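Local coordinates for protein of unknown function with a Fic domain (Bacteroides thetaiotaomicron VPI-5482, PDB 3CUC) that is of unknown function but belongs to the Fic/DOC family and has a mainly helical fold that includes a Fic domain, at residues Arg27-Lys31 and Arg268-Ala273; Asn6-Leu10 and Ser263-Ile267; Tyr187-Arg191 and Asp237-Thr243. All blocks are in the same frame, centred on the assembly; numbering follows the deposited sequence.

Interaction 1. Residues Arg27-Lys31 and Arg268-Ala273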
ATOM      1  N   ARG A  27      17.734 -11.595   2.697  1.00 49.44           N
ATOM      2  CA  ARG A  27      18.048 -10.415   3.499  1.00 50.13           C
ATOM      3  C   ARG A  27      17.180  -9.237   3.094  1.00 49.29           C
ATOM      4  O   ARG A  27      16.623  -8.555   3.954  1.00 48.47           O
ATOM      5  CB  ARG A  27      19.524 -10.036   3.363  1.00 50.12           C
ATOM      6  CG  ARG A  27      20.468 -10.954   4.136  1.00 53.32           C
ATOM      7  CD  ARG A  27      21.926 -10.782   3.713  1.00 54.59           C
ATOM      8  NE  ARG A  27      22.244  -9.377   3.463  1.00 57.51           N
ATOM      9  CZ  ARG A  27      22.762  -8.886   2.337  1.00 59.06           C
ATOM     10  NH1 ARG A  27      23.081  -9.670   1.315  1.00 58.89           N
ATOM     11  NH2 ARG A  27      22.987  -7.586   2.235  1.00 60.20           N
ATOM     12  N   TRP A  28      17.059  -9.006   1.788  1.00 49.72           N
ATOM     13  CA  TRP A  28      16.205  -7.929   1.298  1.00 50.49           C
ATOM     14  C   TRP A  28      14.759  -8.157   1.737  1.00 49.13           C
ATOM     15  O   TRP A  28      14.137  -7.268   2.327  1.00 48.57           O
ATOM     16  CB  TRP A  28      16.276  -7.772  -0.226  1.00 52.52           C
ATOM     17  CG  TRP A  28      15.119  -6.979  -0.737  1.00 55.00           C
ATOM     18  CD1 TRP A  28      14.014  -7.456  -1.384  1.00 57.84           C
ATOM     19  CD2 TRP A  28      14.916  -5.583  -0.579  1.00 56.24           C
ATOM     20  NE1 TRP A  28      13.146  -6.433  -1.660  1.00 56.39           N
ATOM     21  CE2 TRP A  28      13.676  -5.270  -1.176  1.00 57.46           C
ATOM     22  CE3 TRP A  28      15.665  -4.557   0.002  1.00 58.34           C
ATOM     23  CZ2 TRP A  28      13.168  -3.972  -1.211  1.00 59.42           C
ATOM     24  CZ3 TRP A  28      15.160  -3.263  -0.031  1.00 58.90           C
ATOM     25  CH2 TRP A  28      13.923  -2.982  -0.633  1.00 59.16           C
ATOM     26  N   ASN A  29      14.232  -9.346   1.452  1.00 48.05           N
ATOM     27  CA  ASN A  29      12.844  -9.666   1.804  1.00 47.44           C
ATOM     28  C   ASN A  29      12.567  -9.581   3.292  1.00 46.86           C
ATOM     29  O   ASN A  29      11.537  -9.055   3.690  1.00 47.68           O
ATOM     30  CB  ASN A  29      12.443 -11.050   1.296  1.00 46.54           C
ATOM     31  CG  ASN A  29      12.261 -11.085  -0.199  1.00 48.73           C
ATOM     32  OD1 ASN A  29      11.784 -10.121  -0.807  1.00 53.26           O
ATOM     33  ND2 ASN A  29      12.645 -12.196  -0.810  1.00 53.00           N
ATOM     34  N   ASP A  30      13.481 -10.095   4.109  1.00 46.55           N
ATOM     35  CA  ASP A  30      13.322 -10.024   5.562  1.00 46.45           C
ATOM     36  C   ASP A  30      13.214  -8.572   6.029  1.00 46.49           C
ATOM     37  O   ASP A  30      12.273  -8.218   6.740  1.00 46.13           O
ATOM     38  CB  ASP A  30      14.475 -10.729   6.283  1.00 46.59           C
ATOM     39  CG  ASP A  30      14.366 -12.256   6.237  1.00 48.06           C
ATOM     40  OD1 ASP A  30      13.307 -12.799   5.857  1.00 47.90           O
ATOM     41  OD2 ASP A  30      15.353 -12.926   6.595  1.00 50.86           O
ATOM     42  N   LYS A  31      14.151  -7.727   5.602  1.00 46.71           N
ATOM     43  CA  LYS A  31      14.125  -6.317   5.980  1.00 46.35           C
ATOM     44  C   LYS A  31      12.835  -5.640   5.527  1.00 45.88           C
ATOM     45  O   LYS A  31      12.245  -4.861   6.280  1.00 46.33           O
ATOM     46  CB  LYS A  31      15.321  -5.545   5.415  1.00 47.22           C
ATOM     47  CG  LYS A  31      15.569  -4.228   6.171  1.00 52.00           C
ATOM     48  CD  LYS A  31      16.336  -3.186   5.351  1.00 58.05           C
ATOM     49  CE  LYS A  31      16.462  -1.849   6.113  1.00 58.40           C
ATOM     50  NZ  LYS A  31      17.161  -1.992   7.429  1.00 61.65           N
ATOM     51  N   ARG A 268      14.526   4.784  -2.983  1.00 47.65           N
ATOM     52  CA  ARG A 268      15.085   4.230  -1.755  1.00 50.10           C
ATOM     53  C   ARG A 268      15.136   2.702  -1.807  1.00 48.05           C
ATOM     54  O   ARG A 268      16.157   2.119  -1.453  1.00 49.03           O
ATOM     55  CB  ARG A 268      14.287   4.692  -0.528  1.00 50.30           C
ATOM     56  CG  ARG A 268      14.982   4.384   0.806  1.00 55.86           C
ATOM     57  CD  ARG A 268      14.032   4.382   2.016  1.00 57.85           C
ATOM     58  NE  ARG A 268      14.574   3.547   3.097  1.00 68.74           N
ATOM     59  CZ  ARG A 268      14.098   2.361   3.497  1.00 71.98           C
ATOM     60  NH1 ARG A 268      13.012   1.807   2.947  1.00 69.44           N
ATOM     61  NH2 ARG A 268      14.715   1.721   4.488  1.00 72.93           N
ATOM     62  N   SER A 269      14.049   2.067  -2.259  1.00 46.83           N
ATOM     63  CA  SER A 269      13.969   0.597  -2.346  1.00 46.11           C
ATOM     64  C   SER A 269      14.987   0.050  -3.327  1.00 46.18           C
ATOM     65  O   SER A 269      15.691  -0.918  -3.028  1.00 46.71           O
ATOM     66  CB  SER A 269      12.580   0.130  -2.791  1.00 45.50           C
ATOM     67  OG  SER A 269      11.578   0.459  -1.847  1.00 49.28           O
ATOM     68  N   LEU A 270      15.050   0.669  -4.505  1.00 45.54           N
ATOM     69  CA  LEU A 270      15.998   0.275  -5.534  1.00 44.98           C
ATOM     70  C   LEU A 270      17.434   0.380  -5.026  1.00 45.73           C
ATOM     71  O   LEU A 270      18.242  -0.523  -5.244  1.00 46.07           O
ATOM     72  CB  LEU A 270      15.804   1.122  -6.799  1.00 44.38           C
ATOM     73  CG  LEU A 270      14.611   0.737  -7.683  1.00 42.28           C
ATOM     74  CD1 LEU A 270      14.307   1.841  -8.677  1.00 35.71           C
ATOM     75  CD2 LEU A 270      14.863  -0.595  -8.411  1.00 35.13           C
ATOM     76  N   THR A 271      17.743   1.473  -4.334  1.00 46.01           N
ATOM     77  CA  THR A 271      19.098   1.684  -3.837  1.00 46.20           C
ATOM     78  C   THR A 271      19.470   0.610  -2.819  1.00 47.07           C
ATOM     79  O   THR A 271      20.546   0.030  -2.893  1.00 47.18           O
ATOM     80  CB  THR A 271      19.266   3.077  -3.218  1.00 45.77           C
ATOM     81  OG1 THR A 271      18.973   4.075  -4.204  1.00 46.17           O
ATOM     82  CG2 THR A 271      20.689   3.269  -2.728  1.00 41.57           C
ATOM     83  N   LEU A 272      18.569   0.342  -1.881  1.00 47.91           N
ATOM     84  CA  LEU A 272      18.788  -0.714  -0.900  1.00 49.46           C
ATOM     85  C   LEU A 272      18.862  -2.096  -1.543  1.00 49.21           C
ATOM     86  O   LEU A 272      19.677  -2.926  -1.133  1.00 49.80           O
ATOM     87  CB  LEU A 272      17.692  -0.708   0.175  1.00 49.54           C
ATOM     88  CG  LEU A 272      18.095  -0.232   1.570  1.00 52.94           C
ATOM     89  CD1 LEU A 272      18.738   1.167   1.494  1.00 55.16           C
ATOM     90  CD2 LEU A 272      16.883  -0.262   2.524  1.00 51.59           C
ATOM     91  N   ALA A 273      18.000  -2.352  -2.526  1.00 48.48           N
ATOM     92  CA  ALA A 273      17.923  -3.672  -3.144  1.00 47.81           C
ATOM     93  C   ALA A 273      19.180  -3.952  -3.962  1.00 47.33           C
ATOM     94  O   ALA A 273      19.728  -5.055  -3.905  1.00 47.57           O
ATOM     95  CB  ALA A 273      16.686  -3.785  -3.999  1.00 47.75           C
TER
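Two groups meet at the backbone oxygen of Ser-269. It accepts the helical hydrogen bond of Ala-273 N at 2.8 Å, and the indole of Trp-28 comes up against it, with CH2 3.6 Å from Ser-269 O. The second approach is a van der Waals contact; no hydrogen bond crosses between 27-31 and 268-273.

Trp-28 carries most of the contact. Its CG lies anti to the backbone N (chi1 163°), which sends the indole across to the other helix. The methyl of Ala-273 sits over one face of the six-membered ring, a CH-pi contact with CB 4.1 Å from the centroid. Leu-272 meets the same ring at its edge, near the ring plane, with CB 3.6 Å from CZ3. Pro-217, from a loop, also touches the indole.

Lys-31 adds an apolar contact one turn on. Its aliphatic chain crosses Leu-272 at about a right angle, and CE lies 3.9 Å from Leu-272 CD2. Lys-31 CE is also 4.3 Å from NH2 of Arg-268, which forms a salt bridge with Glu-35. That acidic group probably eases the closeness of the two like charges. Ser-269 OG is satisfied by Met-218 O.

The axes of these short segments approach to 11.2 Å and run at 141°, an oblique, broadly antiparallel arrangement. This is helix-to-helix packing within a mainly helical Fic protein: helix 256-277, near the C terminus, lies against helix 22-42 with the Trp-28 indole between them.

Interaction 2. Residues Asn6-Leu10 and Ser263-Ile267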
ATOM      1  N   ASN A   6      17.646   9.663 -12.592  1.00 72.23           N
ATOM      2  CA  ASN A   6      18.252   8.971 -11.451  1.00 69.77           C
ATOM      3  C   ASN A   6      17.546   7.643 -11.203  1.00 66.88           C
ATOM      4  O   ASN A   6      18.188   6.610 -11.051  1.00 66.34           O
ATOM      5  CB  ASN A   6      18.201   9.831 -10.187  1.00 69.61           C
ATOM      6  CG  ASN A   6      18.911   9.178  -9.014  1.00 71.16           C
ATOM      7  OD1 ASN A   6      19.957   8.553  -9.179  1.00 69.08           O
ATOM      8  ND2 ASN A   6      18.337   9.311  -7.822  1.00 75.60           N
ATOM      9  N   ILE A   7      16.219   7.690 -11.174  1.00 63.73           N
ATOM     10  CA  ILE A   7      15.391   6.506 -10.962  1.00 60.88           C
ATOM     11  C   ILE A   7      15.506   5.485 -12.095  1.00 59.84           C
ATOM     12  O   ILE A   7      15.466   4.284 -11.856  1.00 59.05           O
ATOM     13  CB  ILE A   7      13.905   6.904 -10.760  1.00 60.72           C
ATOM     14  CG1 ILE A   7      13.043   5.680 -10.440  1.00 57.44           C
ATOM     15  CG2 ILE A   7      13.366   7.643 -11.983  1.00 58.92           C
ATOM     16  CD1 ILE A   7      11.748   6.020  -9.760  1.00 51.11           C
ATOM     17  N   LYS A   8      15.657   5.965 -13.324  1.00 59.33           N
ATOM     18  CA  LYS A   8      15.763   5.079 -14.491  1.00 58.17           C
ATOM     19  C   LYS A   8      17.081   4.296 -14.511  1.00 56.85           C
ATOM     20  O   LYS A   8      17.135   3.161 -14.976  1.00 56.53           O
ATOM     21  CB  LYS A   8      15.594   5.883 -15.787  1.00 58.32           C
ATOM     22  CG  LYS A   8      14.153   6.263 -16.071  1.00 57.87           C
ATOM     23  CD  LYS A   8      14.026   7.096 -17.326  1.00 58.86           C
ATOM     24  CE  LYS A   8      12.568   7.391 -17.650  1.00 59.67           C
ATOM     25  NZ  LYS A   8      12.411   8.622 -18.482  1.00 61.02           N
ATOM     26  N   GLN A   9      18.133   4.917 -13.997  1.00 55.12           N
ATOM     27  CA  GLN A   9      19.455   4.311 -13.917  1.00 53.84           C
ATOM     28  C   GLN A   9      19.460   3.226 -12.861  1.00 52.33           C
ATOM     29  O   GLN A   9      20.032   2.156 -13.056  1.00 51.07           O
ATOM     30  CB  GLN A   9      20.462   5.386 -13.538  1.00 54.22           C
ATOM     31  CG  GLN A   9      21.903   5.045 -13.766  1.00 57.74           C
ATOM     32  CD  GLN A   9      22.776   6.277 -13.623  1.00 65.09           C
ATOM     33  OE1 GLN A   9      23.382   6.744 -14.595  1.00 64.29           O
ATOM     34  NE2 GLN A   9      22.815   6.837 -12.409  1.00 69.89           N
ATOM     35  N   LEU A  10      18.828   3.539 -11.729  1.00 51.75           N
ATOM     36  CA  LEU A  10      18.682   2.612 -10.621  1.00 49.42           C
ATOM     37  C   LEU A  10      17.854   1.402 -11.037  1.00 48.80           C
ATOM     38  O   LEU A  10      18.223   0.267 -10.748  1.00 47.79           O
ATOM     39  CB  LEU A  10      18.025   3.305  -9.425  1.00 48.88           C
ATOM     40  CG  LEU A  10      18.871   4.270  -8.590  1.00 46.14           C
ATOM     41  CD1 LEU A  10      18.003   4.952  -7.529  1.00 41.16           C
ATOM     42  CD2 LEU A  10      20.056   3.559  -7.939  1.00 39.24           C
ATOM     43  N   SER A 263       7.751   7.624  -6.293  1.00 50.52           N
ATOM     44  CA  SER A 263       9.010   7.452  -7.014  1.00 50.12           C
ATOM     45  C   SER A 263      10.212   7.633  -6.095  1.00 50.23           C
ATOM     46  O   SER A 263      11.181   6.882  -6.188  1.00 51.03           O
ATOM     47  CB  SER A 263       9.091   8.414  -8.194  1.00 49.39           C
ATOM     48  OG  SER A 263       7.984   8.215  -9.053  1.00 49.97           O
ATOM     49  N   SER A 264      10.141   8.600  -5.188  1.00 50.09           N
ATOM     50  CA  SER A 264      11.227   8.801  -4.234  1.00 50.23           C
ATOM     51  C   SER A 264      11.355   7.598  -3.279  1.00 49.87           C
ATOM     52  O   SER A 264      12.463   7.228  -2.887  1.00 49.89           O
ATOM     53  CB  SER A 264      11.045  10.110  -3.468  1.00 49.64           C
ATOM     54  OG  SER A 264       9.881  10.069  -2.665  1.00 53.88           O
ATOM     55  N   CYS A 265      10.235   6.974  -2.924  1.00 49.33           N
ATOM     56  CA  CYS A 265      10.289   5.721  -2.161  1.00 50.14           C
ATOM     57  C   CYS A 265      10.922   4.621  -2.981  1.00 49.61           C
ATOM     58  O   CYS A 265      11.750   3.866  -2.472  1.00 50.91           O
ATOM     59  CB  CYS A 265       8.902   5.245  -1.743  1.00 49.84           C
ATOM     60  SG  CYS A 265       7.981   6.452  -0.825  1.00 56.02           S
ATOM     61  N   LEU A 266      10.512   4.518  -4.245  1.00 48.08           N
ATOM     62  CA  LEU A 266      11.028   3.485  -5.127  1.00 47.03           C
ATOM     63  C   LEU A 266      12.529   3.660  -5.320  1.00 45.47           C
ATOM     64  O   LEU A 266      13.254   2.677  -5.411  1.00 45.27           O
ATOM     65  CB  LEU A 266      10.300   3.513  -6.463  1.00 47.52           C
ATOM     66  CG  LEU A 266      10.602   2.371  -7.423  1.00 49.48           C
ATOM     67  CD1 LEU A 266      10.226   1.029  -6.826  1.00 49.42           C
ATOM     68  CD2 LEU A 266       9.845   2.611  -8.707  1.00 49.51           C
ATOM     69  N   ILE A 267      12.987   4.909  -5.352  1.00 44.52           N
ATOM     70  CA  ILE A 267      14.423   5.202  -5.377  1.00 44.35           C
ATOM     71  C   ILE A 267      15.126   4.611  -4.156  1.00 45.31           C
ATOM     72  O   ILE A 267      16.181   3.997  -4.281  1.00 44.37           O
ATOM     73  CB  ILE A 267      14.707   6.726  -5.463  1.00 44.20           C
ATOM     74  CG1 ILE A 267      14.423   7.242  -6.874  1.00 45.09           C
ATOM     75  CG2 ILE A 267      16.158   7.035  -5.107  1.00 39.77           C
ATOM     76  CD1 ILE A 267      14.543   8.737  -7.013  1.00 42.12           C
TER
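Ile-7 and Ile-267 are the centre of a helix-helix packing contact in this mainly helical fold. Helix 6-16 lies on helix 256-277 with the short axes 10.1 Å apart, crossing at 40° and running in broadly the same direction.

The apolar contacts do most of the work. The two isoleucine side chains cross at about a right angle, with Ile-7 CB 3.9 Å from Ile-267 CG1. Ile-7 CG1 is anti to the backbone N (chi1 -176°), and this extends CD1 past Ile-267 to Leu-266, where it meets CD2 at 4.0 Å. Leu-266 in turn reaches Tyr-216, Ile-219 and Val-179. Leu-10 adds to the contact one turn further along: its CD1 packs on the other branch of Ile-267, 3.7 Å from CG2.

Apolar groups also touch polar ones. Ile-7 CD1 rests against Ser-263, 3.7 Å from its backbone O, which accepts the helical bond from Ile-267 N. Ser-263 OG hydrogen-bonds to Val-259 O. No hydrogen bond joins the two segments. On the exposed side, the amide of Asn-6 lies across the end of Ile-267, ND2 being 3.9 Å from CD1.

Interaction 3. Residues Tyr187-Arg191 and Asp237-Thr243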
ATOM      1  N   TYR A 187      -4.544   6.429  -4.937  1.00 48.36           N
ATOM      2  CA  TYR A 187      -5.258   7.687  -4.754  1.00 48.65           C
ATOM      3  C   TYR A 187      -6.761   7.530  -4.910  1.00 48.21           C
ATOM      4  O   TYR A 187      -7.523   7.936  -4.037  1.00 47.40           O
ATOM      5  CB  TYR A 187      -4.762   8.756  -5.724  1.00 49.23           C
ATOM      6  CG  TYR A 187      -5.384  10.093  -5.420  1.00 49.86           C
ATOM      7  CD1 TYR A 187      -4.901  10.879  -4.377  1.00 49.28           C
ATOM      8  CD2 TYR A 187      -6.481  10.552  -6.141  1.00 49.88           C
ATOM      9  CE1 TYR A 187      -5.476  12.098  -4.074  1.00 50.90           C
ATOM     10  CE2 TYR A 187      -7.067  11.768  -5.848  1.00 51.50           C
ATOM     11  CZ  TYR A 187      -6.565  12.542  -4.813  1.00 52.29           C
ATOM     12  OH  TYR A 187      -7.147  13.760  -4.526  1.00 51.28           O
ATOM     13  N   ARG A 188      -7.180   6.945  -6.025  1.00 48.74           N
ATOM     14  CA  ARG A 188      -8.598   6.724  -6.282  1.00 49.10           C
ATOM     15  C   ARG A 188      -9.238   5.863  -5.199  1.00 49.95           C
ATOM     16  O   ARG A 188     -10.315   6.197  -4.698  1.00 50.19           O
ATOM     17  CB  ARG A 188      -8.803   6.102  -7.661  1.00 49.03           C
ATOM     18  CG  ARG A 188      -8.466   7.060  -8.784  1.00 49.11           C
ATOM     19  CD  ARG A 188      -8.721   6.446 -10.140  1.00 49.11           C
ATOM     20  NE  ARG A 188      -8.776   7.465 -11.186  1.00 51.15           N
ATOM     21  CZ  ARG A 188      -9.180   7.247 -12.434  1.00 48.14           C
ATOM     22  NH1 ARG A 188      -9.584   6.044 -12.821  1.00 51.43           N
ATOM     23  NH2 ARG A 188      -9.187   8.244 -13.303  1.00 48.11           N
ATOM     24  N   TYR A 189      -8.567   4.773  -4.824  1.00 50.80           N
ATOM     25  CA  TYR A 189      -9.051   3.913  -3.742  1.00 51.10           C
ATOM     26  C   TYR A 189      -9.219   4.694  -2.439  1.00 52.63           C
ATOM     27  O   TYR A 189     -10.278   4.634  -1.802  1.00 53.16           O
ATOM     28  CB  TYR A 189      -8.121   2.719  -3.498  1.00 50.56           C
ATOM     29  CG  TYR A 189      -8.540   1.908  -2.289  1.00 48.60           C
ATOM     30  CD1 TYR A 189      -9.495   0.899  -2.404  1.00 48.86           C
ATOM     31  CD2 TYR A 189      -8.011   2.174  -1.028  1.00 47.31           C
ATOM     32  CE1 TYR A 189      -9.901   0.170  -1.300  1.00 49.53           C
ATOM     33  CE2 TYR A 189      -8.408   1.453   0.079  1.00 48.48           C
ATOM     34  CZ  TYR A 189      -9.353   0.456  -0.060  1.00 49.83           C
ATOM     35  OH  TYR A 189      -9.741  -0.259   1.045  1.00 49.41           O
ATOM     36  N   ILE A 190      -8.176   5.426  -2.048  1.00 53.05           N
ATOM     37  CA  ILE A 190      -8.201   6.163  -0.786  1.00 53.69           C
ATOM     38  C   ILE A 190      -9.303   7.238  -0.789  1.00 54.19           C
ATOM     39  O   ILE A 190      -9.858   7.565   0.263  1.00 54.82           O
ATOM     40  CB  ILE A 190      -6.812   6.784  -0.450  1.00 53.94           C
ATOM     41  CG1 ILE A 190      -6.637   6.923   1.065  1.00 55.19           C
ATOM     42  CG2 ILE A 190      -6.619   8.131  -1.145  1.00 52.24           C
ATOM     43  CD1 ILE A 190      -6.414   5.589   1.783  1.00 55.74           C
ATOM     44  N   ARG A 191      -9.627   7.769  -1.968  1.00 54.34           N
ATOM     45  CA  ARG A 191     -10.704   8.760  -2.102  1.00 54.08           C
ATOM     46  C   ARG A 191     -12.091   8.135  -2.018  1.00 53.18           C
ATOM     47  O   ARG A 191     -13.016   8.764  -1.522  1.00 53.85           O
ATOM     48  CB  ARG A 191     -10.573   9.549  -3.409  1.00 54.64           C
ATOM     49  CG  ARG A 191      -9.434  10.574  -3.432  1.00 56.63           C
ATOM     50  CD  ARG A 191      -9.621  11.676  -2.399  1.00 60.87           C
ATOM     51  NE  ARG A 191     -10.886  12.386  -2.573  1.00 61.37           N
ATOM     52  CZ  ARG A 191     -11.046  13.509  -3.271  1.00 63.78           C
ATOM     53  NH1 ARG A 191     -10.017  14.086  -3.884  1.00 64.49           N
ATOM     54  NH2 ARG A 191     -12.250  14.062  -3.353  1.00 65.07           N
ATOM     55  N   ASP A 237      -5.761  16.665  -3.517  1.00 57.20           N
ATOM     56  CA  ASP A 237      -7.177  16.872  -3.185  1.00 57.25           C
ATOM     57  C   ASP A 237      -7.709  18.197  -3.741  1.00 57.49           C
ATOM     58  O   ASP A 237      -8.816  18.247  -4.283  1.00 57.37           O
ATOM     59  CB  ASP A 237      -7.395  16.804  -1.661  1.00 57.26           C
ATOM     60  CG  ASP A 237      -7.263  15.383  -1.103  1.00 56.55           C
ATOM     61  OD1 ASP A 237      -7.146  14.429  -1.897  1.00 53.62           O
ATOM     62  OD2 ASP A 237      -7.272  15.219   0.138  1.00 55.13           O
ATOM     63  N   VAL A 238      -6.911  19.257  -3.624  1.00 57.77           N
ATOM     64  CA  VAL A 238      -7.302  20.576  -4.131  1.00 57.63           C
ATOM     65  C   VAL A 238      -7.366  20.576  -5.667  1.00 58.50           C
ATOM     66  O   VAL A 238      -8.204  21.256  -6.256  1.00 58.52           O
ATOM     67  CB  VAL A 238      -6.348  21.707  -3.636  1.00 57.69           C
ATOM     68  CG1 VAL A 238      -7.003  23.089  -3.822  1.00 54.69           C
ATOM     69  CG2 VAL A 238      -5.955  21.497  -2.168  1.00 54.96           C
ATOM     70  N   GLU A 239      -6.495  19.792  -6.302  1.00 59.64           N
ATOM     71  CA  GLU A 239      -6.399  19.734  -7.764  1.00 60.54           C
ATOM     72  C   GLU A 239      -7.549  18.960  -8.420  1.00 60.50           C
ATOM     73  O   GLU A 239      -8.135  19.422  -9.398  1.00 60.44           O
ATOM     74  CB  GLU A 239      -5.061  19.094  -8.175  1.00 61.37           C
ATOM     75  CG  GLU A 239      -4.640  19.356  -9.618  1.00 63.18           C
ATOM     76  CD  GLU A 239      -4.446  20.835  -9.913  1.00 66.59           C
ATOM     77  OE1 GLU A 239      -4.127  21.600  -8.978  1.00 67.72           O
ATOM     78  OE2 GLU A 239      -4.619  21.239 -11.080  1.00 69.82           O
ATOM     79  N   ALA A 240      -7.853  17.779  -7.882  1.00 60.57           N
ATOM     80  CA  ALA A 240      -8.835  16.869  -8.488  1.00 59.98           C
ATOM     81  C   ALA A 240     -10.269  17.370  -8.338  1.00 59.57           C
ATOM     82  O   ALA A 240     -11.047  17.313  -9.288  1.00 59.62           O
ATOM     83  CB  ALA A 240      -8.701  15.469  -7.894  1.00 59.75           C
ATOM     84  N   GLY A 241     -10.603  17.860  -7.147  1.00 59.08           N
ATOM     85  CA  GLY A 241     -11.962  18.316  -6.832  1.00 59.06           C
ATOM     86  C   GLY A 241     -12.422  17.659  -5.547  1.00 59.20           C
ATOM     87  O   GLY A 241     -12.161  16.475  -5.334  1.00 59.78           O
ATOM     88  N   LEU A 242     -13.108  18.418  -4.694  1.00 58.92           N
ATOM     89  CA  LEU A 242     -13.380  17.984  -3.312  1.00 58.87           C
ATOM     90  C   LEU A 242     -14.523  16.960  -3.151  1.00 58.73           C
ATOM     91  O   LEU A 242     -14.703  16.400  -2.060  1.00 58.74           O
ATOM     92  CB  LEU A 242     -13.630  19.208  -2.416  1.00 58.75           C
ATOM     93  CG  LEU A 242     -12.409  20.108  -2.196  1.00 58.57           C
ATOM     94  CD1 LEU A 242     -12.820  21.498  -1.712  1.00 55.43           C
ATOM     95  CD2 LEU A 242     -11.425  19.445  -1.223  1.00 55.62           C
ATOM     96  N   THR A 243     -15.277  16.709  -4.227  1.00 58.57           N
ATOM     97  CA  THR A 243     -16.394  15.750  -4.188  1.00 58.03           C
ATOM     98  C   THR A 243     -15.860  14.323  -4.297  1.00 57.92           C
ATOM     99  O   THR A 243     -14.786  14.107  -4.859  1.00 58.25           O
ATOM    100  CB  THR A 243     -17.434  15.970  -5.336  1.00 58.08           C
ATOM    101  OG1 THR A 243     -16.998  15.305  -6.529  1.00 57.68           O
ATOM    102  CG2 THR A 243     -17.666  17.456  -5.621  1.00 53.64           C
TER
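Tyr-187 and Asp-237 meet in the buried, tight part of the contact. The tyrosine OH donates a hydrogen bond to Asp-237 OD1 at 2.7 Å, using the anti lone pair of that oxygen. Arg-191 closes a triangle. Its NH1 donates to Tyr-187 OH at 3.0 Å, nearly in the guanidinium plane, and forms a salt bridge with Asp-237 OD1 at 3.5 Å. The arginine chain bends at chi2 and chi3, and its CG lies over one face of the Tyr-187 ring. The methyl of Ala-240 packs beside the hydroxyl. Helix 226-240 stops here, and Gly-241 leaves it with positive phi. Arg-191 NH2 donates to Gly-241 O at 3.1 Å, in the carbonyl plane and fairly straight (163°).

The other end is looser. Leu-242 and Thr-243 are exposed and turn their side chains away. Thr-243 O is 2.9 Å from Arg-191 NH2, but the angle is too poor for a hydrogen bond. Thr-243 instead caps the next helix through Asp-246 N.

The contact joins helix 178-192, which runs into the HPFEDGNGR signature of the Fic family, to the end of helix 226-240. The tyrosine hydrogen bond and the long arginine salt bridge at OD1 would probably keep Asp-237 ionised.

In the fold
The chain begins with helix 6-16, the first half of interaction 2, and helix 22-42, the first half of interaction 1, follows. Both loops stay open through most of the chain. Interaction 3 forms within that span: 187-191 meets 237-243 after 45 residues, and so lies inside both larger loops. Helix 256-277 then closes them in turn, interaction 2 at 263-267 and interaction 1 at 268-273. These two cross along the chain. They also touch, Leu-10 packing on Leu-270 and Thr-271. Together they tie the N-terminal helices to the C-terminal one. Interaction 3 joins helices 178-192 and 226-240 on the opposite side of the chain's centre from interaction 1; these two interactions' centres are about 31 Å apart.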